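Local coordinates for tudor domain-containing protein 1 (Homo sapiens, PDB 5M9N), which probably helps repress transposable elements in the male germline through the piRNA pathway, this piece being an extended Tudor domain that holds a symmetrically dimethylated peptide, at residues S22-K27 with K137-P142; C90-E95 with L128-P133; K147-G152 with E186-V191; Q173-T178 with L193-E198. All coordinates share one frame; numbering follows the deposited sequence. Where two conformers were deposited one is given.

Contact 1 of 4, residues S22-K27 with K137-P142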
loop_
_atom_site.group_PDB
_atom_site.type_symbol
_atom_site.label_atom_id
_atom_site.label_comp_id
_atom_site.label_asym_id
_atom_site.label_seq_id
_atom_site.Cartn_x
_atom_site.Cartn_y
_atom_site.Cartn_z
ATOM N N SER A 22 -1.390 10.611 20.512
ATOM C CA SER A 22 -0.102 11.173 20.088
ATOM C C SER A 22 0.901 10.070 19.823
ATOM O O SER A 22 1.705 10.180 18.917
ATOM C CB SER A 22 0.489 12.104 21.150
ATOM O OG SER A 22 -0.334 13.244 21.337
ATOM N N ASP A 23 0.854 9.012 20.620
ATOM C CA ASP A 23 1.726 7.868 20.413
ATOM C C ASP A 23 1.294 6.911 19.287
ATOM O O ASP A 23 1.892 5.839 19.165
ATOM C CB ASP A 23 1.884 7.073 21.727
ATOM C CG ASP A 23 2.443 7.919 22.886
ATOM O OD1 ASP A 23 2.860 9.093 22.691
ATOM O OD2 ASP A 23 2.476 7.374 24.006
ATOM N N LEU A 24 0.302 7.262 18.465
ATOM C CA LEU A 24 -0.151 6.369 17.394
ATOM C C LEU A 24 0.287 6.862 16.028
ATOM O O LEU A 24 -0.490 6.869 15.069
ATOM C CB LEU A 24 -1.668 6.134 17.455
ATOM C CG LEU A 24 -2.104 5.258 18.638
ATOM C CD1 LEU A 24 -3.607 5.010 18.596
ATOM C CD2 LEU A 24 -1.336 3.925 18.657
ATOM N N ILE A 25 1.570 7.208 15.944
ATOM C CA ILE A 25 2.164 7.760 14.729
ATOM C C ILE A 25 2.703 6.575 13.944
ATOM O O ILE A 25 3.595 5.878 14.415
ATOM C CB ILE A 25 3.302 8.753 15.055
ATOM C CG1 ILE A 25 2.755 9.943 15.873
ATOM C CG2 ILE A 25 4.025 9.219 13.792
ATOM C CD1 ILE A 25 1.576 10.668 15.259
ATOM N N PRO A 26 2.138 6.322 12.768
ATOM C CA PRO A 26 2.794 5.332 11.924
ATOM C C PRO A 26 4.165 5.813 11.401
ATOM O O PRO A 26 4.424 7.002 11.243
ATOM C CB PRO A 26 1.802 5.111 10.804
ATOM C CG PRO A 26 0.964 6.346 10.749
ATOM C CD PRO A 26 0.965 6.948 12.118
ATOM N N LYS A 27 5.050 4.857 11.209
ATOM C CA LYS A 27 6.407 5.094 10.710
ATOM C C LYS A 27 6.420 4.947 9.188
ATOM O O LYS A 27 5.540 4.304 8.623
ATOM C CB LYS A 27 7.368 4.116 11.362
ATOM C CG LYS A 27 7.608 4.392 12.830
ATOM C CD LYS A 27 8.393 3.240 13.455
ATOM C CE LYS A 27 9.172 3.666 14.682
ATOM N NZ LYS A 27 8.245 4.159 15.739
ATOM N N LYS A 137 2.964 -0.497 20.213
ATOM C CA LYS A 137 3.865 -1.617 19.884
ATOM C C LYS A 137 3.641 -2.103 18.454
ATOM O O LYS A 137 4.586 -2.421 17.780
ATOM C CB LYS A 137 3.702 -2.786 20.852
ATOM C CG LYS A 137 4.642 -3.987 20.623
ATOM C CD LYS A 137 5.949 -3.890 21.421
ATOM C CE LYS A 137 7.054 -4.847 20.920
ATOM N NZ LYS A 137 8.271 -4.886 21.799
ATOM N N LEU A 138 2.399 -2.128 17.978
ATOM C CA LEU A 138 2.131 -2.698 16.657
ATOM C C LEU A 138 2.416 -1.734 15.501
ATOM O O LEU A 138 2.240 -2.125 14.348
ATOM C CB LEU A 138 0.708 -3.238 16.585
ATOM C CG LEU A 138 0.474 -4.484 17.438
ATOM C CD1 LEU A 138 -0.997 -4.761 17.672
ATOM C CD2 LEU A 138 1.147 -5.681 16.767
ATOM N N LEU A 139 2.812 -0.494 15.820
ATOM C CA LEU A 139 3.283 0.506 14.851
ATOM C C LEU A 139 4.802 0.631 14.754
ATOM O O LEU A 139 5.301 1.564 14.140
ATOM C CB LEU A 139 2.679 1.902 15.177
ATOM C CG LEU A 139 1.168 2.003 15.152
ATOM C CD1 LEU A 139 0.712 3.414 15.526
ATOM C CD2 LEU A 139 0.690 1.667 13.762
ATOM N N GLU A 140 5.541 -0.311 15.320
ATOM C CA GLU A 140 6.989 -0.263 15.247
ATOM C C GLU A 140 7.514 -0.594 13.841
ATOM O O GLU A 140 8.458 0.046 13.415
ATOM C CB GLU A 140 7.620 -1.156 16.315
ATOM C CG GLU A 140 7.415 -0.578 17.700
ATOM C CD GLU A 140 8.063 -1.388 18.796
ATOM O OE1 GLU A 140 8.374 -2.576 18.556
ATOM O OE2 GLU A 140 8.226 -0.847 19.908
ATOM N N LEU A 141 6.893 -1.543 13.130
ATOM C CA LEU A 141 7.179 -1.754 11.715
ATOM C C LEU A 141 6.727 -0.539 10.890
ATOM O O LEU A 141 5.611 -0.101 11.067
ATOM C CB LEU A 141 6.460 -3.011 11.191
ATOM C CG LEU A 141 6.938 -3.470 9.785
ATOM C CD1 LEU A 141 8.373 -3.928 9.910
ATOM C CD2 LEU A 141 6.106 -4.591 9.191
ATOM N N PRO A 142 7.599 0.028 10.022
ATOM C CA PRO A 142 7.067 1.043 9.136
ATOM C C PRO A 142 6.019 0.492 8.185
ATOM O O PRO A 142 6.034 -0.701 7.824
ATOM C CB PRO A 142 8.295 1.604 8.399
ATOM C CG PRO A 142 9.492 1.056 9.082
ATOM C CD PRO A 142 9.071 0.050 10.084
HETATM O O HOH W 1 4.182 2.145 11.646
#
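L24 and K27 meet L139, E140 and P142 in a loop-to-loop contact at the surface, where the segment ahead of strand 36-44 runs past the loop that leaves strand 131-132. Two separate patches carry it. In the first, the L139 side chain points at 22-27 and its CD1 lies 3.5 Å from L24 C, against the backbone first and also against the L24 side chain. The two leucines cross at about a right angle, with L24 CD2 3.8 Å from L139 CD1. L139 takes this line because its CG stands anti to the carbonyl carbon (chi1 -60°); it is buried, resting also on I88 and I134. The loop 137-142 belongs to the connection by which an extended Tudor domain passes from its Tudor barrel back into the mixed sheet, and R101 takes the carbonyls of L138 and L141 there, while L138 and L141 lean on helix 58-73.

The second patch is built around K27. Its CB sits 4.0 Å from P142 CB, and the aliphatic chain then runs over the backbone turn, bringing CD within 3.2 Å of E140 O. A bend at chi4 (62°) carries the ammonium on, leaving K27 NZ 6.5 Å from E140 OE2, too far for an ion pair. The backbone of K27 also bonds to M143, just past the loop; between the two segments themselves, polar coupling passes through one water, which accepts from K27 N at 2.9 Å and donates to L139 O at 2.8 Å and L141 O at 2.7 Å.

Contact 2 of 4, residues C90-E95 with L128-P133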
loop_
_atom_site.group_PDB
_atom_site.type_symbol
_atom_site.label_atom_id
_atom_site.label_comp_id
_atom_site.label_asym_id
_atom_site.label_seq_id
_atom_site.Cartn_x
_atom_site.Cartn_y
_atom_site.Cartn_z
ATOM N N CYS A 90 -6.737 -1.579 13.657
ATOM C CA CYS A 90 -6.747 -2.926 13.055
ATOM C C CYS A 90 -8.083 -3.119 12.356
ATOM O O CYS A 90 -9.130 -2.654 12.847
ATOM C CB CYS A 90 -6.505 -4.008 14.102
ATOM S SG CYS A 90 -5.112 -3.717 15.195
ATOM N N ALA A 91 -8.021 -3.689 11.158
ATOM C CA ALA A 91 -9.150 -4.031 10.334
ATOM C C ALA A 91 -9.036 -5.495 9.893
ATOM O O ALA A 91 -7.932 -5.939 9.482
ATOM C CB ALA A 91 -9.164 -3.147 9.134
ATOM N N GLN A 92 -10.157 -6.230 9.962
ATOM C CA GLN A 92 -10.186 -7.627 9.532
ATOM C C GLN A 92 -10.633 -7.722 8.069
ATOM O O GLN A 92 -11.788 -7.425 7.721
ATOM C CB GLN A 92 -11.163 -8.359 10.460
ATOM C CG GLN A 92 -11.112 -9.836 10.428
ATOM C CD GLN A 92 -12.052 -10.450 11.438
ATOM O OE1 GLN A 92 -12.916 -9.777 12.044
ATOM N NE2 GLN A 92 -11.947 -11.708 11.580
ATOM N N PHE A 93 -9.697 -8.063 7.209
ATOM C CA PHE A 93 -9.875 -8.095 5.761
ATOM C C PHE A 93 -10.982 -9.044 5.377
ATOM O O PHE A 93 -11.082 -10.118 5.939
ATOM C CB PHE A 93 -8.508 -8.499 5.126
ATOM C CG PHE A 93 -8.463 -8.495 3.614
ATOM C CD1 PHE A 93 -9.170 -7.562 2.855
ATOM C CD2 PHE A 93 -7.610 -9.374 2.960
ATOM C CE1 PHE A 93 -9.086 -7.550 1.475
ATOM C CE2 PHE A 93 -7.524 -9.378 1.585
ATOM C CZ PHE A 93 -8.244 -8.466 0.838
ATOM N N SER A 94 -11.865 -8.626 4.463
ATOM C CA SER A 94 -13.020 -9.443 4.165
ATOM C C SER A 94 -12.650 -10.797 3.533
ATOM O O SER A 94 -13.354 -11.764 3.754
ATOM C CB SER A 94 -13.990 -8.759 3.228
ATOM O OG SER A 94 -13.288 -8.379 2.084
ATOM N N GLU A 95 -11.620 -10.802 2.703
ATOM C CA GLU A 95 -11.298 -12.004 1.890
ATOM C C GLU A 95 -10.590 -13.146 2.644
ATOM O O GLU A 95 -10.644 -14.278 2.200
ATOM C CB GLU A 95 -10.423 -11.634 0.702
ATOM C CG GLU A 95 -11.042 -10.812 -0.420
ATOM C CD GLU A 95 -10.017 -10.603 -1.560
ATOM O OE1 GLU A 95 -9.537 -11.601 -2.139
ATOM O OE2 GLU A 95 -9.668 -9.453 -1.894
ATOM N N LEU A 128 -18.019 -1.657 11.400
ATOM C CA LEU A 128 -17.280 -1.380 12.654
ATOM C C LEU A 128 -16.926 -2.620 13.491
ATOM O O LEU A 128 -15.928 -2.609 14.232
ATOM C CB LEU A 128 -18.033 -0.357 13.528
ATOM C CG LEU A 128 -18.210 1.063 12.997
ATOM C CD1 LEU A 128 -19.025 1.886 13.982
ATOM C CD2 LEU A 128 -16.909 1.763 12.825
ATOM N N MET A 129 -17.698 -3.695 13.332
ATOM C CA MET A 129 -17.408 -4.933 14.014
ATOM C C MET A 129 -16.052 -5.515 13.519
ATOM O O MET A 129 -15.457 -6.289 14.233
ATOM C CB MET A 129 -18.521 -5.954 13.799
ATOM C CG MET A 129 -19.932 -5.501 14.157
ATOM S SD MET A 129 -20.116 -5.601 15.940
ATOM C CE MET A 129 -21.712 -4.766 16.171
ATOM N N ARG A 130 -15.557 -5.096 12.343
ATOM C CA ARG A 130 -14.292 -5.632 11.773
ATOM C C ARG A 130 -13.140 -4.676 12.069
ATOM O O ARG A 130 -12.027 -4.885 11.580
ATOM C CB ARG A 130 -14.471 -6.003 10.261
ATOM C CG ARG A 130 -15.382 -7.229 10.133
ATOM C CD ARG A 130 -15.891 -7.665 8.759
ATOM N NE ARG A 130 -14.835 -8.339 8.124
ATOM C CZ ARG A 130 -14.752 -9.603 7.734
ATOM N NH1 ARG A 130 -15.747 -10.487 7.746
ATOM N NH2 ARG A 130 -13.604 -9.950 7.285
ATOM N N LEU A 131 -13.366 -3.649 12.906
ATOM C CA LEU A 131 -12.249 -2.795 13.353
ATOM C C LEU A 131 -11.995 -3.030 14.843
ATOM O O LEU A 131 -12.937 -3.312 15.531
ATOM C CB LEU A 131 -12.483 -1.333 13.080
ATOM C CG LEU A 131 -13.045 -0.975 11.695
ATOM C CD1 LEU A 131 -13.509 0.495 11.667
ATOM C CD2 LEU A 131 -12.024 -1.253 10.632
ATOM N N CYS A 132 -10.736 -2.861 15.281
ATOM C CA CYS A 132 -10.137 -3.190 16.610
ATOM C C CYS A 132 -9.281 -1.894 16.801
ATOM O O CYS A 132 -8.651 -1.423 15.830
ATOM C CB CYS A 132 -9.319 -4.652 16.458
ATOM S SG CYS A 132 -7.672 -5.283 17.129
ATOM N N PRO A 133 -9.208 -1.290 18.009
ATOM C CA PRO A 133 -8.085 -0.318 18.166
ATOM C C PRO A 133 -6.686 -0.971 18.149
ATOM O O PRO A 133 -6.588 -2.183 18.309
ATOM C CB PRO A 133 -8.337 0.319 19.518
ATOM C CG PRO A 133 -9.215 -0.648 20.241
ATOM C CD PRO A 133 -10.016 -1.409 19.247
#
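The closing edge of the SH3-like Tudor barrel is made here, where C90 and A91 of strand 88-92 pair antiparallel with C132 and L131 of the short strand 131-132. C90 and C132 form the hydrogen-bonded pair: C90 N gives to C132 O and C132 N to C90 O, both at 2.9 Å. A91 and L131 are the non-hydrogen-bonded pair, and on their face A91 CB touches L131 CD2 at 3.7 Å. The opposite face carries the cysteines, C90 CB lying 3.5 Å from C132 SG; C132 is disulfide-bonded to C72 of helix 58-73. F93, just past the pairing, packs on the modified side chain of the bound peptide and stacks edge-to-face with Y117, consistent with a wall of the aromatic cage that reads methylarginine.

R130 extends the pairing beyond the sheet. R130 O accepts Q92 N at 2.8 Å in the carbonyl plane, while the R130 side chain, bent at chi3 (78°), lies alongside the other segment toward Q92 and F93. The guanidinium grips Q92 O side-on, R130 NE at 3.2 Å and R130 NH2 at 3.1 Å. D97 adds a salt bridge to NH2. Both nitrogens reach Q92 O from the same face of its carbonyl, NE tilted 34° from that plane and NH2 well above it.

Contact 3 of 4, residues K147-G152 with E186-V191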
loop_
_atom_site.group_PDB
_atom_site.type_symbol
_atom_site.label_atom_id
_atom_site.label_comp_id
_atom_site.label_asym_id
_atom_site.label_seq_id
_atom_site.Cartn_x
_atom_site.Cartn_y
_atom_site.Cartn_z
ATOM N N LYS A 147 3.758 4.313 -1.711
ATOM C CA LYS A 147 2.972 4.999 -2.713
ATOM C C LYS A 147 3.871 5.611 -3.785
ATOM O O LYS A 147 4.798 6.348 -3.479
ATOM C CB LYS A 147 2.122 6.102 -2.071
ATOM C CG LYS A 147 1.293 6.873 -3.077
ATOM C CD LYS A 147 0.456 5.951 -3.937
ATOM C CE LYS A 147 -0.110 6.751 -5.092
ATOM N NZ LYS A 147 0.797 7.643 -5.896
ATOM N N CYS A 148 3.558 5.300 -5.040
ATOM C CA CYS A 148 4.384 5.574 -6.168
ATOM C C CYS A 148 3.623 6.237 -7.294
ATOM O O CYS A 148 2.426 6.004 -7.492
ATOM C CB CYS A 148 4.957 4.258 -6.714
ATOM S SG CYS A 148 6.076 3.455 -5.546
ATOM N N VAL A 149 4.378 7.024 -8.066
ATOM C CA VAL A 149 3.976 7.564 -9.322
ATOM C C VAL A 149 5.076 7.202 -10.344
ATOM O O VAL A 149 6.231 7.352 -10.045
ATOM C CB VAL A 149 4.005 9.087 -9.219
ATOM C CG1 VAL A 149 3.726 9.740 -10.573
ATOM C CG2 VAL A 149 3.049 9.547 -8.140
ATOM N N LEU A 150 4.676 6.739 -11.515
ATOM C CA LEU A 150 5.590 6.256 -12.510
ATOM C C LEU A 150 6.255 7.453 -13.213
ATOM O O LEU A 150 5.553 8.272 -13.776
ATOM C CB LEU A 150 4.857 5.358 -13.515
ATOM C CG LEU A 150 5.873 4.593 -14.391
ATOM C CD1 LEU A 150 6.587 3.509 -13.591
ATOM C CD2 LEU A 150 5.245 3.961 -15.608
ATOM N N ALA A 151 7.582 7.568 -13.107
ATOM C CA ALA A 151 8.418 8.652 -13.723
ATOM C C ALA A 151 8.356 8.721 -15.231
ATOM O O ALA A 151 8.274 7.699 -15.913
ATOM C CB ALA A 151 9.908 8.512 -13.327
ATOM N N GLY A 152 8.391 9.964 -15.725
ATOM C CA GLY A 152 8.618 10.274 -17.138
ATOM C C GLY A 152 7.420 10.144 -18.056
ATOM O O GLY A 152 7.590 10.264 -19.262
ATOM N N GLU A 186 5.133 15.054 -2.444
ATOM C CA GLU A 186 4.604 15.357 -1.125
ATOM C C GLU A 186 4.107 14.108 -0.409
ATOM O O GLU A 186 4.512 13.830 0.719
ATOM C CB GLU A 186 3.497 16.431 -1.203
ATOM C CG GLU A 186 3.062 16.918 0.192
ATOM C CD GLU A 186 1.970 17.969 0.144
ATOM O OE1 GLU A 186 2.214 18.995 -0.502
ATOM O OE2 GLU A 186 0.886 17.782 0.752
ATOM N N ASN A 187 3.228 13.346 -1.030
ATOM C CA ASN A 187 2.758 12.149 -0.364
ATOM C C ASN A 187 3.234 10.838 -1.039
ATOM O O ASN A 187 2.769 9.770 -0.688
ATOM C CB ASN A 187 1.236 12.214 -0.164
ATOM C CG ASN A 187 0.829 13.263 0.883
ATOM O OD1 ASN A 187 0.559 12.938 2.055
ATOM N ND2 ASN A 187 0.803 14.541 0.465
ATOM N N SER A 188 4.202 10.921 -1.953
ATOM C CA SER A 188 4.658 9.701 -2.655
ATOM C C SER A 188 6.071 9.739 -3.238
ATOM O O SER A 188 6.757 10.731 -3.123
ATOM C CB SER A 188 3.664 9.395 -3.759
ATOM O OG SER A 188 3.658 10.379 -4.693
ATOM N N SER A 189 6.487 8.615 -3.823
ATOM C CA SER A 189 7.731 8.538 -4.572
ATOM C C SER A 189 7.525 8.439 -6.075
ATOM O O SER A 189 6.734 7.649 -6.530
ATOM C CB SER A 189 8.540 7.343 -4.124
ATOM O OG SER A 189 8.786 7.392 -2.754
ATOM N N LEU A 190 8.280 9.236 -6.832
ATOM C CA LEU A 190 8.354 9.114 -8.260
ATOM C C LEU A 190 9.391 8.022 -8.528
ATOM O O LEU A 190 10.492 8.124 -8.053
ATOM C CB LEU A 190 8.837 10.431 -8.874
ATOM C CG LEU A 190 8.714 10.560 -10.386
ATOM C CD1 LEU A 190 7.280 10.599 -10.897
ATOM C CD2 LEU A 190 9.467 11.808 -10.887
ATOM N N VAL A 191 9.046 7.017 -9.302
ATOM C CA VAL A 191 9.948 5.841 -9.472
ATOM C C VAL A 191 10.027 5.396 -10.918
ATOM O O VAL A 191 9.137 5.698 -11.727
ATOM C CB VAL A 191 9.471 4.609 -8.634
ATOM C CG1 VAL A 191 9.563 4.849 -7.133
ATOM C CG2 VAL A 191 8.105 4.143 -9.067
HETATM O O HOH W 2 6.526 6.759 -1.317
HETATM O O HOH W 3 1.001 10.327 -5.579
#
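Strands 147-150 and 189-191 run side by side in parallel, their axes 4.6 Å apart at closest and twisted by 43°, and four backbone bonds alternate between them. S189 N gives to K147 O, V149 N to S189 O, V191 N to V149 O and A151 N to V191 O; all measure 2.8 to 2.9 Å, and the first is nearly straight at 175°.

On one face V149 and L190 meet, V149 CG1 lying 3.7 Å from L190 CD1. L190 has its CG turned away from its own nitrogen (chi1 -169°), which carries the branch across to the other strand: L190 CG reaches 3.8 Å from A151 CB, and CD1 touches both V149 and A151. The other face looks into the core, where C148 CB is 3.9 Å from V191 CG2 and F50 packs against both residues. These strands are neighbours in the mixed sheet that probably corresponds to the staphylococcal-nuclease-like part accompanying the Tudor barrel in extended Tudor domains, and the link between them includes helix 162-172 and strand 177-184.

At the start of the pairing K147 bends over S188. In one of its two modelled positions K147 CG lies 3.5 Å from S188 CB, NZ donates to C148 O from above that carbonyl plane, and a water joins NZ to S188 OG. A second water spans K147 O and S189 OG, the latter hydroxyl also bonded to K184; K147 O therefore holds both this water and S189 N.

Contact 4 of 4, residues Q173-T178 with L193-E198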
loop_
_atom_site.group_PDB
_atom_site.type_symbol
_atom_site.label_atom_id
_atom_site.label_comp_id
_atom_site.label_asym_id
_atom_site.label_seq_id
_atom_site.Cartn_x
_atom_site.Cartn_y
_atom_site.Cartn_z
ATOM N N GLN A 173 3.051 -8.209 -13.044
ATOM C CA GLN A 173 2.370 -9.280 -12.290
ATOM C C GLN A 173 3.292 -10.438 -11.943
ATOM O O GLN A 173 4.111 -10.807 -12.771
ATOM C CB GLN A 173 1.215 -9.862 -13.083
ATOM C CG GLN A 173 -0.114 -9.382 -12.556
ATOM C CD GLN A 173 -1.261 -9.920 -13.373
ATOM O OE1 GLN A 173 -1.190 -11.054 -13.865
ATOM N NE2 GLN A 173 -2.340 -9.122 -13.509
ATOM N N ASN A 174 3.126 -10.992 -10.733
ATOM C CA ASN A 174 3.950 -12.081 -10.176
ATOM C C ASN A 174 5.416 -11.963 -10.486
ATOM O O ASN A 174 6.076 -12.970 -10.764
ATOM C CB ASN A 174 3.457 -13.437 -10.663
ATOM C CG ASN A 174 1.966 -13.569 -10.562
ATOM O OD1 ASN A 174 1.350 -13.057 -9.616
ATOM N ND2 ASN A 174 1.362 -14.233 -11.543
ATOM N N LYS A 175 5.927 -10.734 -10.455
ATOM C CA LYS A 175 7.309 -10.481 -10.828
ATOM C C LYS A 175 8.019 -9.660 -9.776
ATOM O O LYS A 175 7.413 -8.811 -9.076
ATOM C CB LYS A 175 7.392 -9.740 -12.154
ATOM C CG LYS A 175 7.418 -10.599 -13.389
ATOM C CD LYS A 175 7.525 -9.697 -14.602
ATOM C CE LYS A 175 7.999 -10.478 -15.804
ATOM N NZ LYS A 175 7.905 -9.688 -17.051
ATOM N N ILE A 176 9.329 -9.870 -9.736
ATOM C CA ILE A 176 10.204 -9.105 -8.900
ATOM C C ILE A 176 10.657 -7.975 -9.814
ATOM O O ILE A 176 11.109 -8.230 -10.917
ATOM C CB ILE A 176 11.435 -9.893 -8.364
ATOM C CG1 ILE A 176 11.089 -11.326 -7.942
ATOM C CG2 ILE A 176 12.023 -9.174 -7.144
ATOM C CD1 ILE A 176 12.324 -12.226 -7.894
ATOM N N ILE A 177 10.537 -6.741 -9.333
ATOM C CA ILE A 177 10.788 -5.546 -10.098
ATOM C C ILE A 177 11.838 -4.776 -9.355
ATOM O O ILE A 177 11.855 -4.779 -8.140
ATOM C CB ILE A 177 9.465 -4.690 -10.211
ATOM C CG1 ILE A 177 8.428 -5.488 -10.998
ATOM C CG2 ILE A 177 9.687 -3.348 -10.882
ATOM C CD1 ILE A 177 8.896 -6.008 -12.355
ATOM N N THR A 178 12.733 -4.134 -10.085
ATOM C CA THR A 178 13.617 -3.141 -9.499
ATOM C C THR A 178 12.857 -1.791 -9.488
ATOM O O THR A 178 12.471 -1.275 -10.539
ATOM C CB THR A 178 14.943 -3.021 -10.256
ATOM O OG1 THR A 178 15.599 -4.305 -10.251
ATOM C CG2 THR A 178 15.828 -2.003 -9.612
ATOM N N LEU A 193 10.257 1.686 -12.861
ATOM C CA LEU A 193 10.043 0.264 -12.635
ATOM C C LEU A 193 10.781 -0.491 -13.732
ATOM O O LEU A 193 10.468 -0.310 -14.898
ATOM C CB LEU A 193 8.581 -0.085 -12.740
ATOM C CG LEU A 193 7.610 0.529 -11.712
ATOM C CD1 LEU A 193 6.235 -0.041 -11.965
ATOM C CD2 LEU A 193 8.089 0.260 -10.305
ATOM N N ILE A 194 11.713 -1.362 -13.341
ATOM C CA ILE A 194 12.618 -1.997 -14.307
ATOM C C ILE A 194 12.628 -3.487 -14.047
ATOM O O ILE A 194 12.957 -3.930 -12.960
ATOM C CB ILE A 194 14.045 -1.433 -14.186
ATOM C CG1 ILE A 194 14.038 0.092 -14.401
ATOM C CG2 ILE A 194 14.981 -2.053 -15.224
ATOM C CD1 ILE A 194 15.211 0.797 -13.758
ATOM N N ASP A 195 12.232 -4.254 -15.051
ATOM C CA ASP A 195 12.241 -5.675 -14.935
ATOM C C ASP A 195 13.606 -6.119 -15.516
ATOM O O ASP A 195 13.866 -5.968 -16.700
ATOM C CB ASP A 195 11.075 -6.300 -15.672
ATOM C CG ASP A 195 11.082 -7.846 -15.604
ATOM O OD1 ASP A 195 11.905 -8.454 -14.834
ATOM O OD2 ASP A 195 10.287 -8.443 -16.360
ATOM N N LYS A 196 14.457 -6.591 -14.627
ATOM C CA LYS A 196 15.800 -7.046 -14.972
ATOM C C LYS A 196 15.879 -8.548 -15.317
ATOM O O LYS A 196 16.991 -9.111 -15.456
ATOM C CB LYS A 196 16.731 -6.681 -13.831
ATOM C CG LYS A 196 16.895 -5.178 -13.696
ATOM C CD LYS A 196 17.945 -4.835 -12.661
ATOM C CE LYS A 196 18.362 -3.387 -12.796
ATOM N NZ LYS A 196 19.124 -2.939 -11.594
ATOM N N SER A 197 14.719 -9.197 -15.433
ATOM C CA SER A 197 14.619 -10.622 -15.741
ATOM C C SER A 197 14.633 -10.875 -17.241
ATOM O O SER A 197 14.680 -12.020 -17.648
ATOM C CB SER A 197 13.335 -11.219 -15.139
ATOM O OG SER A 197 13.314 -11.100 -13.719
ATOM N N GLU A 198 14.539 -9.817 -18.050
ATOM C CA GLU A 198 14.728 -9.896 -19.508
ATOM C C GLU A 198 16.078 -9.284 -19.826
ATOM O O GLU A 198 16.420 -8.211 -19.344
ATOM C CB GLU A 198 13.614 -9.144 -20.274
ATOM C CG GLU A 198 12.198 -9.313 -19.718
ATOM C CD GLU A 198 11.790 -10.763 -19.455
ATOM O OE1 GLU A 198 11.924 -11.612 -20.374
ATOM O OE2 GLU A 198 11.311 -11.037 -18.327
#
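K175, fully extended beyond its CG, meets a D195 carboxylate whose CG lies opposite the backbone nitrogen (chi1 178°), and the two side chains cross at about a right angle. They sit at the end of the beta hairpin formed by strands 177-184 and 189-195, the end away from its turn, where the chain enters from helix 162-172. T178 and I194 are an antiparallel hydrogen-bonded pair, T178 N to I194 O and I194 N to T178 O both measuring 2.9 Å.

Beside that pair I177 packs over the neighbouring strand, I177 CG2 3.9 Å from L193 CB and I177 CD1 4.0 Å from D195 CB. The long aliphatic chain of K196 passes T178, K196 CD lying 3.4 Å from T178 OG1.

The two D195 oxygens have different work. D195 OD1 accepts S197 N at 3.0 Å, from above the carboxylate plane, in an Asx turn that starts the bend after the strand. E198 lies farther along this bend and joins the network through a long salt bridge, E198 OE2 3.9 Å from K175 NZ. The shorter one is to D195 OD2, which K175 NZ meets at 2.8 Å nearly head-on to the C-O bond.

In the fold
Contacts 1 and 2 belong to the Tudor end of the chain, contacts 3 and 4 to the mixed sheet. Contact 2 is nested inside the loop closed by contact 1; their segments adjoin in sequence, with centres 18 Å apart. Contacts 3 and 4 share strand 189-195, which pairs with strand 146-150 in one and with strand 177-184 in the other, and they touch where L150 CD1 lies 3.7 Å from L193 CG. Contact 2 alone of the four includes a residue, F93, that packs on the bound peptide's modified side chain. Measured from its centre, those of contacts 3 and 4 lie 29 and 33 Å off, across the chain's centre.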